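Local coordinates for protein fervidolysin (Fervidobacterium pennivorans, PDB 1R6V) that cleaves peptide bonds as a calcium-binding, subtilisin-like serine protease that degrades feather keratin into peptides, at residues 19-23 / 90-96. The protein carries 1 engineered substitution. Residues are numbered along the deposited sequence; the frame is centred on the assembly and turned at random.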
ATOM      1  N   ILE A  19      12.045  14.521   5.984  1.00 17.92           N
ATOM      2  CA  ILE A  19      10.631  14.278   5.799  1.00 18.38           C
ATOM      3  C   ILE A  19      10.483  13.091   4.839  1.00 17.16           C
ATOM      4  O   ILE A  19      11.289  12.912   3.924  1.00 15.44           O
ATOM      5  CB  ILE A  19       9.950  15.554   5.247  1.00 23.03           C
ATOM      6  CG1 ILE A  19       8.458  15.311   5.003  1.00 26.02           C
ATOM      7  CG2 ILE A  19      10.640  15.989   3.989  1.00 24.87           C
ATOM      8  CD1 ILE A  19       8.150  14.721   3.660  1.00 28.06           C
ATOM      9  N   LEU A  20       9.454  12.275   5.057  1.00 15.62           N
ATOM     10  CA  LEU A  20       9.222  11.096   4.238  1.00 15.06           C
ATOM     11  C   LEU A  20       8.465  11.444   2.957  1.00 14.78           C
ATOM     12  O   LEU A  20       7.283  11.791   3.000  1.00 14.48           O
ATOM     13  CB  LEU A  20       8.427  10.070   5.049  1.00 16.65           C
ATOM     14  CG  LEU A  20       8.512   8.591   4.647  1.00 16.38           C
ATOM     15  CD1 LEU A  20       7.711   7.757   5.659  1.00 15.41           C
ATOM     16  CD2 LEU A  20       7.975   8.389   3.255  1.00 17.09           C
ATOM     17  N   PHE A  21       9.154  11.372   1.823  1.00 13.15           N
ATOM     18  CA  PHE A  21       8.531  11.652   0.534  1.00 15.02           C
ATOM     19  C   PHE A  21       8.252  10.353  -0.203  1.00 16.29           C
ATOM     20  O   PHE A  21       9.094   9.456  -0.214  1.00 16.67           O
ATOM     21  CB  PHE A  21       9.443  12.502  -0.353  1.00 14.75           C
ATOM     22  CG  PHE A  21       9.468  13.953  -0.001  1.00 16.20           C
ATOM     23  CD1 PHE A  21      10.616  14.531   0.528  1.00 17.41           C
ATOM     24  CD2 PHE A  21       8.363  14.752  -0.253  1.00 16.53           C
ATOM     25  CE1 PHE A  21      10.669  15.911   0.797  1.00 17.84           C
ATOM     26  CE2 PHE A  21       8.398  16.123   0.009  1.00 17.08           C
ATOM     27  CZ  PHE A  21       9.561  16.704   0.536  1.00 17.73           C
ATOM     28  N   GLY A  22       7.076  10.250  -0.813  1.00 15.63           N
ATOM     29  CA  GLY A  22       6.749   9.049  -1.560  1.00 17.50           C
ATOM     30  C   GLY A  22       7.606   8.967  -2.812  1.00 18.13           C
ATOM     31  O   GLY A  22       7.838   9.973  -3.487  1.00 18.08           O
ATOM     32  N   GLU A  23       8.074   7.767  -3.141  1.00 18.98           N
ATOM     33  CA  GLU A  23       8.922   7.588  -4.311  1.00 20.59           C
ATOM     34  C   GLU A  23       8.221   8.003  -5.591  1.00 21.14           C
ATOM     35  O   GLU A  23       7.060   7.665  -5.813  1.00 19.72           O
ATOM     36  CB  GLU A  23       9.372   6.127  -4.429  1.00 23.13           C
ATOM     37  CG  GLU A  23      10.240   5.868  -5.663  1.00 26.41           C
ATOM     38  CD  GLU A  23      10.774   4.446  -5.744  1.00 27.41           C
ATOM     39  OE1 GLU A  23      11.479   4.139  -6.730  1.00 31.27           O
ATOM     40  OE2 GLU A  23      10.488   3.648  -4.837  1.00 27.97           O
ATOM     41  N   ARG A  90       3.833  13.538   8.735  1.00 16.65           N
ATOM     42  CA  ARG A  90       4.282  12.150   8.641  1.00 16.14           C
ATOM     43  C   ARG A  90       4.872  11.828   7.266  1.00 15.89           C
ATOM     44  O   ARG A  90       5.934  11.200   7.167  1.00 15.44           O
ATOM     45  CB  ARG A  90       3.131  11.185   8.964  1.00 18.25           C
ATOM     46  CG  ARG A  90       2.890  10.969  10.463  1.00 21.71           C
ATOM     47  CD  ARG A  90       1.755   9.972  10.707  1.00 26.00           C
ATOM     48  NE  ARG A  90       0.495  10.559  10.268  1.00 25.49           N
ATOM     49  CZ  ARG A  90      -0.343  10.016   9.393  1.00 26.73           C
ATOM     50  NH1 ARG A  90      -0.083   8.832   8.839  1.00 26.01           N
ATOM     51  NH2 ARG A  90      -1.431  10.685   9.052  1.00 25.81           N
ATOM     52  N   TYR A  91       4.202  12.255   6.202  1.00 12.43           N
ATOM     53  CA  TYR A  91       4.711  11.986   4.863  1.00 12.50           C
ATOM     54  C   TYR A  91       4.002  12.832   3.830  1.00 13.45           C
ATOM     55  O   TYR A  91       2.959  13.431   4.109  1.00 13.05           O
ATOM     56  CB  TYR A  91       4.522  10.504   4.490  1.00 13.09           C
ATOM     57  CG  TYR A  91       3.069  10.074   4.445  1.00 11.46           C
ATOM     58  CD1 TYR A  91       2.248  10.405   3.357  1.00 12.50           C
ATOM     59  CD2 TYR A  91       2.491   9.406   5.523  1.00 13.51           C
ATOM     60  CE1 TYR A  91       0.884  10.086   3.358  1.00 12.25           C
ATOM     61  CE2 TYR A  91       1.122   9.083   5.536  1.00 11.54           C
ATOM     62  CZ  TYR A  91       0.329   9.425   4.454  1.00 12.36           C
ATOM     63  OH  TYR A  91      -1.013   9.106   4.463  1.00 13.42           O
ATOM     64  N   VAL A  92       4.594  12.888   2.641  1.00 12.68           N
ATOM     65  CA  VAL A  92       4.022  13.608   1.511  1.00 10.81           C
ATOM     66  C   VAL A  92       4.219  12.664   0.348  1.00 10.89           C
ATOM     67  O   VAL A  92       5.347  12.285   0.069  1.00 12.83           O
ATOM     68  CB  VAL A  92       4.777  14.911   1.197  1.00 11.80           C
ATOM     69  CG1 VAL A  92       4.096  15.610   0.008  1.00 13.17           C
ATOM     70  CG2 VAL A  92       4.766  15.827   2.415  1.00 14.13           C
ATOM     71  N   GLU A  93       3.146  12.277  -0.333  1.00 10.44           N
ATOM     72  CA  GLU A  93       3.294  11.346  -1.454  1.00 11.50           C
ATOM     73  C   GLU A  93       2.277  11.661  -2.547  1.00 10.97           C
ATOM     74  O   GLU A  93       1.319  12.379  -2.309  1.00 12.33           O
ATOM     75  CB  GLU A  93       3.044   9.920  -0.942  1.00 10.84           C
ATOM     76  CG  GLU A  93       1.617   9.722  -0.443  1.00 12.86           C
ATOM     77  CD  GLU A  93       1.370   8.349   0.172  1.00 13.59           C
ATOM     78  OE1 GLU A  93       0.235   8.116   0.620  1.00 12.85           O
ATOM     79  OE2 GLU A  93       2.303   7.514   0.208  1.00 11.68           O
ATOM     80  N   PRO A  94       2.478  11.134  -3.766  1.00 12.69           N
ATOM     81  CA  PRO A  94       1.492  11.408  -4.814  1.00 12.35           C
ATOM     82  C   PRO A  94       0.395  10.331  -4.707  1.00 14.11           C
ATOM     83  O   PRO A  94       0.481   9.428  -3.865  1.00 13.59           O
ATOM     84  CB  PRO A  94       2.300  11.220  -6.098  1.00 15.21           C
ATOM     85  CG  PRO A  94       3.199  10.082  -5.729  1.00 14.25           C
ATOM     86  CD  PRO A  94       3.670  10.459  -4.323  1.00 14.06           C
ATOM     87  N   SER A  95      -0.641  10.446  -5.530  1.00 12.56           N
ATOM     88  CA  SER A  95      -1.663   9.411  -5.597  1.00 13.19           C
ATOM     89  C   SER A  95      -1.080   8.578  -6.730  1.00 14.63           C
ATOM     90  O   SER A  95      -0.738   9.119  -7.795  1.00 17.35           O
ATOM     91  CB  SER A  95      -3.016   9.977  -6.026  1.00 14.93           C
ATOM     92  OG  SER A  95      -3.907   8.937  -6.394  1.00 14.40           O
ATOM     93  N   TYR A  96      -0.938   7.282  -6.524  1.00 13.54           N
ATOM     94  CA  TYR A  96      -0.357   6.442  -7.555  1.00 14.46           C
ATOM     95  C   TYR A  96      -1.359   5.905  -8.572  1.00 15.89           C
ATOM     96  O   TYR A  96      -2.562   5.884  -8.329  1.00 16.00           O
ATOM     97  CB  TYR A  96       0.399   5.289  -6.907  1.00 14.37           C
ATOM     98  CG  TYR A  96       1.613   5.760  -6.133  1.00 13.60           C
ATOM     99  CD1 TYR A  96       1.537   5.997  -4.761  1.00 12.51           C
ATOM    100  CD2 TYR A  96       2.830   5.989  -6.776  1.00 15.21           C
ATOM    101  CE1 TYR A  96       2.649   6.449  -4.043  1.00 14.65           C
ATOM    102  CE2 TYR A  96       3.955   6.442  -6.059  1.00 16.15           C
ATOM    103  CZ  TYR A  96       3.847   6.667  -4.696  1.00 14.66           C
ATOM    104  OH  TYR A  96       4.924   7.118  -3.969  1.00 16.11           O
TER
HETATM  105  O   HOH W   1       8.186  12.659   7.718  1.00 17.04           O
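Phe21 and Val92 form a single parallel beta bridge, their CA atoms 5.0 Å apart, and the end-to-end directions of 19-23 and 90-96 differ by just 16°. Val92 supplies both halves of the pairing: its N donates to Leu20 O at 2.9 Å, while its O accepts from Gly22 N at 2.8 Å. One residue of the strand thus grips the residues flanking Phe21, as parallel geometry requires. Before the bridge a water takes over, accepting from Leu20 N and donating to Arg90 O.

The apolar side chains of Ile19, Phe21 and Val92 gather on one side. With CG1 opposite the backbone N (chi1 178°) and chi2 of -86° turning CD1, Ile19 CD1 lies 3.8 Å from Val92 CG2 and also over the centre of the Phe21 ring, 3.7 Å above its plane. Phe21 runs alongside Val92, with CD2 3.9 Å from Val92 CB, and both side chains reach helix 74-81, where the Phe21 ring meets Tyr78. Leu20 turns elsewhere, its CB packing against Tyr91 CB. Gly22 passes closely over Glu93, its CA 3.9 Å from Glu93 CB. Further along, Tyr96 OH donates to Glu23 O at 2.9 Å, an oxygen lying at the ring edge, while Pro94 CG covers one face of that ring. The Glu93 carboxylate is held separately by Thr276 and the backbone N of Tyr275.

Strand 89-93 is an edge strand of the propeptide's four-stranded antiparallel sheet (order 54-59, 64-68, 33-38, 89-93), hydrogen-bonded along its other edge to 33-38, with a classic bulge where Arg90 and Tyr91 both face Gly37. Segment 19-23 therefore adds a short parallel edge pairing to an alpha+beta, ferredoxin-like fold, as in subtilisin propeptides, beside its helix 74-81.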